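PDB 5C1E: pectinesterase from Aspergillus niger, which catalyses the hydrolysis of methyl esters in pectin, releasing methanol and de-esterified galacturonan, and is probably involved in the maceration and soft-rotting of plant tissue. Local coordinates for residues A[108-121]-A[132-144]. Sequence-based numbering, arbitrary orientation. Where two conformers were deposited one is given.
Sequences VENGYGEGAQAVAL and GCQFSGYQDTLYV. With GOL (glycerol), chain I.
Leu121 sets CD1 at the edge of the Phe135 ring, near its plane and 3.8 Å from CE1, while Leu142 CD1 lies above one ring face, toward its rim, and meets Leu121 CD2 at 3.9 Å. Met103 also packs on Leu121 and Phe135, in the interior of the parallel beta-helix. Strands 108-110 and 134-136 run 2° apart, joined by Val108 N to Gln134 O (2.8 Å) and Ser136 N to Val108 O; beyond the loops, Tyr143 N bonds to Leu121 O. Between them Ala118 N bonds to Gln139 O and Ala120 N to Thr141 O. At the end of strand 108-110, Asn110 ND2 reaches Val119 O at 3.0 Å from above the carbonyl plane, tying the strand end to the returning chain; Ile80 O is a second acceptor. Farther out, Glu114 lays CB over one face of Tyr138, 3.6 Å from the ring centroid, a CH-pi contact; with CG anti to the backbone N (chi1 -179°), its extended chain follows the ring toward OH. Gln117 NE2 bonds to a glycerol probably carried over from crystallisation. Gln117 and Asp140 come from the two segments, and Asp140 lies near Asp161, the predicted active-site residue; the paired loops probably help shape the catalytic cleft.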
ATOM      1  N   VAL A 108       4.315  -2.140   8.803  1.00 13.55           N
ATOM      2  CA  VAL A 108       3.263  -3.104   9.068  1.00 14.37           C
ATOM      3  C   VAL A 108       3.580  -4.404   8.358  1.00 14.78           C
ATOM      4  O   VAL A 108       3.884  -4.414   7.156  1.00 15.03           O
ATOM      5  CB  VAL A 108       1.860  -2.590   8.611  1.00 14.20           C
ATOM      6  CG1 VAL A 108       0.766  -3.608   8.935  1.00 14.50           C
ATOM      7  CG2 VAL A 108       1.538  -1.264   9.278  1.00 14.24           C
ATOM      8  N   GLU A 109       3.483  -5.510   9.087  1.00 15.80           N
ATOM      9  CA  GLU A 109       3.789  -6.802   8.511  1.00 17.01           C
ATOM     10  C   GLU A 109       2.820  -7.880   8.940  1.00 15.07           C
ATOM     11  O   GLU A 109       2.236  -7.823  10.010  1.00 14.94           O
ATOM     12  CB  GLU A 109       5.221  -7.227   8.833  1.00 19.87           C
ATOM     13  CG  GLU A 109       5.521  -7.350  10.301  1.00 23.19           C
ATOM     14  CD  GLU A 109       6.880  -7.988  10.569  1.00 27.02           C
ATOM     15  OE1 GLU A 109       6.970  -8.890  11.445  1.00 29.84           O
ATOM     16  OE2 GLU A 109       7.851  -7.579   9.894  1.00 29.26           O
ATOM     17  N   ASN A 110       2.633  -8.830   8.045  1.00 14.77           N
ATOM     18  CA  ASN A 110       2.020 -10.114   8.393  1.00 14.71           C
ATOM     19  C   ASN A 110       3.134 -11.154   8.251  1.00 14.87           C
ATOM     20  O   ASN A 110       3.715 -11.278   7.184  1.00 15.19           O
ATOM     21  CB  ASN A 110       0.814 -10.417   7.497  1.00 14.27           C
ATOM     22  CG  ASN A 110       0.029 -11.650   7.960  1.00 14.47           C
ATOM     23  OD1 ASN A 110       0.608 -12.659   8.327  1.00 14.95           O
ATOM     24  ND2 ASN A 110      -1.293 -11.564   7.943  1.00 14.69           N
ATOM     25  N   GLY A 111       3.442 -11.876   9.332  1.00 15.72           N
ATOM     26  CA  GLY A 111       4.546 -12.828   9.332  1.00 16.15           C
ATOM     27  C   GLY A 111       4.238 -14.225   8.809  1.00 17.11           C
ATOM     28  O   GLY A 111       5.072 -15.111   8.933  1.00 16.67           O
ATOM     29  N   TYR A 112       3.077 -14.427   8.180  1.00 17.95           N
ATOM     30  CA  TYR A 112       2.693 -15.762   7.737  1.00 18.62           C
ATOM     31  C   TYR A 112       3.690 -16.354   6.758  1.00 18.61           C
ATOM     32  O   TYR A 112       4.077 -17.518   6.888  1.00 17.47           O
ATOM     33  CB  TYR A 112       1.285 -15.795   7.120  1.00 19.18           C
ATOM     34  CG  TYR A 112       0.818 -17.216   6.868  1.00 19.69           C
ATOM     35  CD1 TYR A 112       0.276 -17.980   7.892  1.00 20.35           C
ATOM     36  CD2 TYR A 112       0.962 -17.811   5.618  1.00 19.99           C
ATOM     37  CE1 TYR A 112      -0.119 -19.301   7.673  1.00 20.48           C
ATOM     38  CE2 TYR A 112       0.565 -19.137   5.390  1.00 20.50           C
ATOM     39  CZ  TYR A 112       0.028 -19.873   6.425  1.00 20.85           C
ATOM     40  OH  TYR A 112      -0.385 -21.183   6.221  1.00 20.40           O
ATOM     41  N   GLY A 113       4.075 -15.577   5.757  1.00 18.40           N
ATOM     42  CA  GLY A 113       4.991 -16.069   4.735  1.00 18.99           C
ATOM     43  C   GLY A 113       4.252 -16.677   3.553  1.00 19.04           C
ATOM     44  O   GLY A 113       3.044 -16.494   3.405  1.00 19.37           O
ATOM     45  N   GLU A 114       4.978 -17.381   2.690  1.00 19.78           N
ATOM     46  CA  GLU A 114       4.354 -17.990   1.513  1.00 20.09           C
ATOM     47  C   GLU A 114       3.477 -19.171   1.909  1.00 20.87           C
ATOM     48  O   GLU A 114       3.789 -19.898   2.859  1.00 20.51           O
ATOM     49  CB  GLU A 114       5.393 -18.482   0.496  1.00 21.04           C
ATOM     50  CG  GLU A 114       4.747 -19.109  -0.750  1.00 21.00           C
ATOM     51  CD  GLU A 114       5.736 -19.457  -1.847  1.00 22.21           C
ATOM     52  OE1 GLU A 114       5.309 -19.513  -3.025  1.00 21.85           O
ATOM     53  OE2 GLU A 114       6.932 -19.688  -1.534  1.00 22.24           O
ATOM     54  N   GLY A 115       2.388 -19.347   1.162  1.00 20.50           N
ATOM     55  CA  GLY A 115       1.559 -20.535   1.248  1.00 21.09           C
ATOM     56  C   GLY A 115       0.064 -20.267   1.298  1.00 19.79           C
ATOM     57  O   GLY A 115      -0.721 -21.169   1.035  1.00 19.92           O
ATOM     58  N   ALA A 116      -0.316 -19.044   1.659  1.00 18.49           N
ATOM     59  CA  ALA A 116      -1.712 -18.620   1.707  1.00 17.79           C
ATOM     60  C   ALA A 116      -1.779 -17.108   1.786  1.00 18.04           C
ATOM     61  O   ALA A 116      -0.793 -16.462   2.103  1.00 17.86           O
ATOM     62  CB  ALA A 116      -2.431 -19.220   2.914  1.00 17.94           C
ATOM     63  N   GLN A 117      -2.963 -16.567   1.521  1.00 17.42           N
ATOM     64  CA  GLN A 117      -3.181 -15.142   1.583  1.00 18.35           C
ATOM     65  C   GLN A 117      -3.029 -14.689   3.026  1.00 17.30           C
ATOM     66  O   GLN A 117      -3.539 -15.335   3.915  1.00 16.40           O
ATOM     67  CB  GLN A 117      -4.582 -14.782   1.092  1.00 19.88           C
ATOM     68  CG  GLN A 117      -4.869 -15.264  -0.317  1.00 21.18           C
ATOM     69  CD  GLN A 117      -5.580 -16.602  -0.333  1.00 23.77           C
ATOM     70  OE1 GLN A 117      -5.240 -17.531   0.422  1.00 25.54           O
ATOM     71  NE2 GLN A 117      -6.558 -16.721  -1.213  1.00 26.04           N
ATOM     72  N   ALA A 118      -2.313 -13.591   3.240  1.00 16.49           N
ATOM     73  CA  ALA A 118      -2.098 -13.069   4.577  1.00 16.28           C
ATOM     74  C   ALA A 118      -1.843 -11.573   4.492  1.00 16.48           C
ATOM     75  O   ALA A 118      -0.760 -11.137   4.124  1.00 16.36           O
ATOM     76  CB  ALA A 118      -0.943 -13.783   5.259  1.00 16.45           C
ATOM     77  N   VAL A 119      -2.863 -10.797   4.816  1.00 15.95           N
ATOM     78  CA  VAL A 119      -2.825  -9.359   4.596  1.00 15.34           C
ATOM     79  C   VAL A 119      -2.025  -8.631   5.674  1.00 15.52           C
ATOM     80  O   VAL A 119      -2.169  -8.905   6.857  1.00 14.64           O
ATOM     81  CB  VAL A 119      -4.251  -8.798   4.504  1.00 15.63           C
ATOM     82  CG1 VAL A 119      -4.278  -7.283   4.364  1.00 15.33           C
ATOM     83  CG2 VAL A 119      -4.957  -9.429   3.311  1.00 15.48           C
ATOM     84  N   ALA A 120      -1.169  -7.706   5.235  1.00 14.45           N
ATOM     85  CA  ALA A 120      -0.461  -6.822   6.166  1.00 14.56           C
ATOM     86  C   ALA A 120      -1.359  -5.652   6.543  1.00 14.13           C
ATOM     87  O   ALA A 120      -1.670  -5.475   7.709  1.00 14.19           O
ATOM     88  CB  ALA A 120       0.842  -6.336   5.575  1.00 14.26           C
ATOM     89  N   LEU A 121      -1.807  -4.879   5.563  1.00 13.86           N
ATOM     90  CA  LEU A 121      -2.727  -3.777   5.823  1.00 14.20           C
ATOM     91  C   LEU A 121      -3.853  -3.753   4.808  1.00 14.97           C
ATOM     92  O   LEU A 121      -3.628  -3.988   3.611  1.00 14.58           O
ATOM     93  CB  LEU A 121      -2.008  -2.417   5.856  1.00 14.23           C
ATOM     94  CG  LEU A 121      -2.906  -1.206   6.167  1.00 13.93           C
ATOM     95  CD1 LEU A 121      -2.188  -0.178   7.015  1.00 14.29           C
ATOM     96  CD2 LEU A 121      -3.441  -0.560   4.899  1.00 13.67           C
ATOM     97  N   GLY A 132       6.026   7.275   3.947  1.00 15.49           N
ATOM     98  CA  GLY A 132       7.213   6.694   4.544  1.00 14.71           C
ATOM     99  C   GLY A 132       6.960   5.426   5.324  1.00 15.03           C
ATOM    100  O   GLY A 132       7.701   5.130   6.263  1.00 14.78           O
ATOM    101  N   CYS A 133       5.938   4.654   4.936  1.00 15.49           N
ATOM    102  CA  CYS A 133       5.590   3.418   5.637  1.00 15.48           C
ATOM    103  C   CYS A 133       6.140   2.191   4.899  1.00 15.54           C
ATOM    104  O   CYS A 133       6.459   2.244   3.707  1.00 15.21           O
ATOM    105  CB  CYS A 133       4.063   3.286   5.758  1.00 15.85           C
ATOM    106  SG  CYS A 133       3.291   4.526   6.805  1.00 16.55           S
ATOM    107  N   GLN A 134       6.246   1.085   5.615  1.00 15.97           N
ATOM    108  CA  GLN A 134       6.530  -0.195   4.976  1.00 16.19           C
ATOM    109  C   GLN A 134       5.380  -1.159   5.165  1.00 16.57           C
ATOM    110  O   GLN A 134       4.777  -1.226   6.247  1.00 16.32           O
ATOM    111  CB  GLN A 134       7.805  -0.827   5.531  1.00 17.31           C
ATOM    112  CG  GLN A 134       9.031   0.079   5.489  1.00 19.20           C
ATOM    113  CD  GLN A 134      10.302  -0.651   5.890  1.00 23.21           C
ATOM    114  OE1 GLN A 134      10.547  -1.775   5.415  1.00 25.34           O
ATOM    115  NE2 GLN A 134      11.147  -0.017   6.741  1.00 21.92           N
ATOM    116  N   PHE A 135       5.122  -1.946   4.123  1.00 15.43           N
ATOM    117  CA  PHE A 135       4.121  -2.978   4.174  1.00 15.74           C
ATOM    118  C   PHE A 135       4.744  -4.245   3.629  1.00 15.10           C
ATOM    119  O   PHE A 135       5.173  -4.278   2.471  1.00 15.17           O
ATOM    120  CB  PHE A 135       2.879  -2.586   3.363  1.00 16.00           C
ATOM    121  CG  PHE A 135       2.391  -1.211   3.647  1.00 16.35           C
ATOM    122  CD1 PHE A 135       1.474  -0.999   4.660  1.00 17.11           C
ATOM    123  CD2 PHE A 135       2.825  -0.136   2.902  1.00 16.94           C
ATOM    124  CE1 PHE A 135       1.014   0.271   4.940  1.00 16.50           C
ATOM    125  CE2 PHE A 135       2.356   1.136   3.170  1.00 17.02           C
ATOM    126  CZ  PHE A 135       1.457   1.333   4.196  1.00 16.98           C
ATOM    127  N   SER A 136       4.778  -5.285   4.459  0.50 14.82           N
ATOM    128  CA  SER A 136       5.498  -6.514   4.138  0.50 14.65           C
ATOM    129  C   SER A 136       4.656  -7.774   4.307  0.50 14.94           C
ATOM    130  O   SER A 136       3.951  -7.946   5.310  0.50 14.78           O
ATOM    131  CB  SER A 136       6.753  -6.614   5.006  0.50 14.57           C
ATOM    132  OG  SER A 136       7.651  -5.561   4.705  0.50 13.76           O
ATOM    133  N   GLY A 137       4.728  -8.635   3.295  1.00 14.99           N
ATOM    134  CA  GLY A 137       4.091  -9.955   3.315  1.00 14.59           C
ATOM    135  C   GLY A 137       4.599 -10.765   2.147  1.00 14.41           C
ATOM    136  O   GLY A 137       5.715 -10.528   1.679  1.00 14.19           O
ATOM    137  N   TYR A 138       3.808 -11.748   1.698  1.00 14.49           N
ATOM    138  CA  TYR A 138       4.162 -12.553   0.534  1.00 14.84           C
ATOM    139  C   TYR A 138       2.976 -12.543  -0.434  1.00 14.78           C
ATOM    140  O   TYR A 138       3.042 -11.924  -1.513  1.00 14.35           O
ATOM    141  CB  TYR A 138       4.561 -13.982   0.939  1.00 15.47           C
ATOM    142  CG  TYR A 138       5.189 -14.714  -0.205  1.00 15.55           C
ATOM    143  CD1 TYR A 138       6.563 -14.606  -0.456  1.00 15.19           C
ATOM    144  CD2 TYR A 138       4.414 -15.475  -1.076  1.00 15.40           C
ATOM    145  CE1 TYR A 138       7.135 -15.254  -1.532  1.00 14.90           C
ATOM    146  CE2 TYR A 138       4.983 -16.134  -2.154  1.00 15.32           C
ATOM    147  CZ  TYR A 138       6.356 -16.007  -2.375  1.00 15.47           C
ATOM    148  OH  TYR A 138       6.943 -16.639  -3.455  1.00 15.45           O
ATOM    149  N   GLN A 139       1.900 -13.227  -0.047  1.00 14.33           N
ATOM    150  CA  GLN A 139       0.679 -13.232  -0.817  1.00 15.01           C
ATOM    151  C   GLN A 139      -0.351 -12.267  -0.224  1.00 15.25           C
ATOM    152  O   GLN A 139      -0.699 -12.376   0.960  1.00 14.25           O
ATOM    153  CB  GLN A 139       0.087 -14.650  -0.880  1.00 15.83           C
ATOM    154  CG  GLN A 139      -1.119 -14.751  -1.786  1.00 16.66           C
ATOM    155  CD  GLN A 139      -1.507 -16.193  -2.073  1.00 17.67           C
ATOM    156  OE1 GLN A 139      -1.015 -17.130  -1.439  1.00 18.08           O
ATOM    157  NE2 GLN A 139      -2.373 -16.376  -3.050  1.00 18.26           N
ATOM    158  N   ASP A 140      -0.816 -11.326  -1.057  1.00 15.24           N
ATOM    159  CA  ASP A 140      -1.844 -10.343  -0.680  1.00 15.60           C
ATOM    160  C   ASP A 140      -1.398  -9.326   0.411  1.00 14.89           C
ATOM    161  O   ASP A 140      -2.153  -8.995   1.317  1.00 13.46           O
ATOM    162  CB  ASP A 140      -3.106 -11.060  -0.205  1.00 17.31           C
ATOM    163  CG  ASP A 140      -3.893 -11.699  -1.321  1.00 19.44           C
ATOM    164  OD1 ASP A 140      -3.371 -11.895  -2.414  1.00 21.74           O
ATOM    165  OD2 ASP A 140      -5.078 -12.034  -1.071  1.00 22.71           O
ATOM    166  N   THR A 141      -0.164  -8.842   0.325  1.00 14.46           N
ATOM    167  CA  THR A 141       0.364  -7.911   1.338  1.00 13.54           C
ATOM    168  C   THR A 141      -0.519  -6.699   1.599  1.00 13.50           C
ATOM    169  O   THR A 141      -0.865  -6.434   2.741  1.00 13.48           O
ATOM    170  CB  THR A 141       1.766  -7.402   0.966  1.00 13.46           C
ATOM    171  OG1 THR A 141       2.647  -8.522   0.727  1.00 13.52           O
ATOM    172  CG2 THR A 141       2.313  -6.512   2.078  1.00 13.12           C
ATOM    173  N   LEU A 142      -0.834  -5.943   0.551  1.00 13.18           N
ATOM    174  CA  LEU A 142      -1.538  -4.675   0.682  1.00 12.93           C
ATOM    175  C   LEU A 142      -2.889  -4.725  -0.004  1.00 13.09           C
ATOM    176  O   LEU A 142      -3.005  -4.741  -1.246  1.00 12.76           O
ATOM    177  CB  LEU A 142      -0.675  -3.531   0.147  1.00 13.06           C
ATOM    178  CG  LEU A 142      -1.249  -2.124   0.288  1.00 13.05           C
ATOM    179  CD1 LEU A 142      -1.378  -1.692   1.739  1.00 13.55           C
ATOM    180  CD2 LEU A 142      -0.377  -1.171  -0.502  1.00 13.20           C
ATOM    181  N   TYR A 143      -3.921  -4.759   0.821  1.00 13.04           N
ATOM    182  CA  TYR A 143      -5.274  -4.873   0.325  1.00 13.57           C
ATOM    183  C   TYR A 143      -5.815  -3.478   0.191  1.00 13.75           C
ATOM    184  O   TYR A 143      -6.296  -2.915   1.165  1.00 13.41           O
ATOM    185  CB  TYR A 143      -6.104  -5.692   1.293  1.00 13.89           C
ATOM    186  CG  TYR A 143      -7.472  -6.150   0.817  1.00 14.53           C
ATOM    187  CD1 TYR A 143      -7.926  -5.943  -0.489  1.00 15.00           C
ATOM    188  CD2 TYR A 143      -8.308  -6.820   1.687  1.00 14.79           C
ATOM    189  CE1 TYR A 143      -9.186  -6.393  -0.894  1.00 15.71           C
ATOM    190  CE2 TYR A 143      -9.552  -7.281   1.291  1.00 15.83           C
ATOM    191  CZ  TYR A 143      -9.986  -7.075  -0.002  1.00 16.59           C
ATOM    192  OH  TYR A 143     -11.246  -7.538  -0.375  1.00 18.15           O
ATOM    193  N   VAL A 144      -5.658  -2.900  -1.005  1.00 13.28           N
ATOM    194  CA  VAL A 144      -6.231  -1.586  -1.288  1.00 14.07           C
ATOM    195  C   VAL A 144      -7.695  -1.830  -1.706  1.00 13.94           C
ATOM    196  O   VAL A 144      -8.056  -1.801  -2.873  1.00 13.47           O
ATOM    197  CB  VAL A 144      -5.396  -0.795  -2.308  1.00 13.39           C
ATOM    198  CG1 VAL A 144      -4.023  -0.492  -1.704  1.00 13.69           C
ATOM    199  CG2 VAL A 144      -5.218  -1.514  -3.645  1.00 13.45           C
TER
HETATM  200  C1  GOL I 408      -6.685 -11.725  -4.922  1.00 37.34           C
HETATM  201  O1  GOL I 408      -5.261 -11.793  -4.775  1.00 38.45           O
HETATM  202  C2  GOL I 408      -7.326 -12.978  -4.342  1.00 39.28           C
HETATM  203  O2  GOL I 408      -6.783 -14.143  -4.962  1.00 40.57           O
HETATM  204  C3  GOL I 408      -7.038 -13.063  -2.857  1.00 39.69           C
HETATM  205  O3  GOL I 408      -7.668 -14.214  -2.272  1.00 44.16           O
HETATM  206  O   HOH W   1       1.298 -14.730   2.327  1.00 14.94           O
HETATM  207  O   HOH W   2       5.398 -17.312  -5.534  1.00 15.61           O
HETATM  208  O   HOH W   3       9.088 -17.938  -2.624  1.00 32.52           O
HETATM  209  O   HOH W   4       1.574 -17.763  -0.940  1.00 17.14           O
HETATM  210  O   HOH W   5       1.559 -12.148   3.296  1.00 14.97           O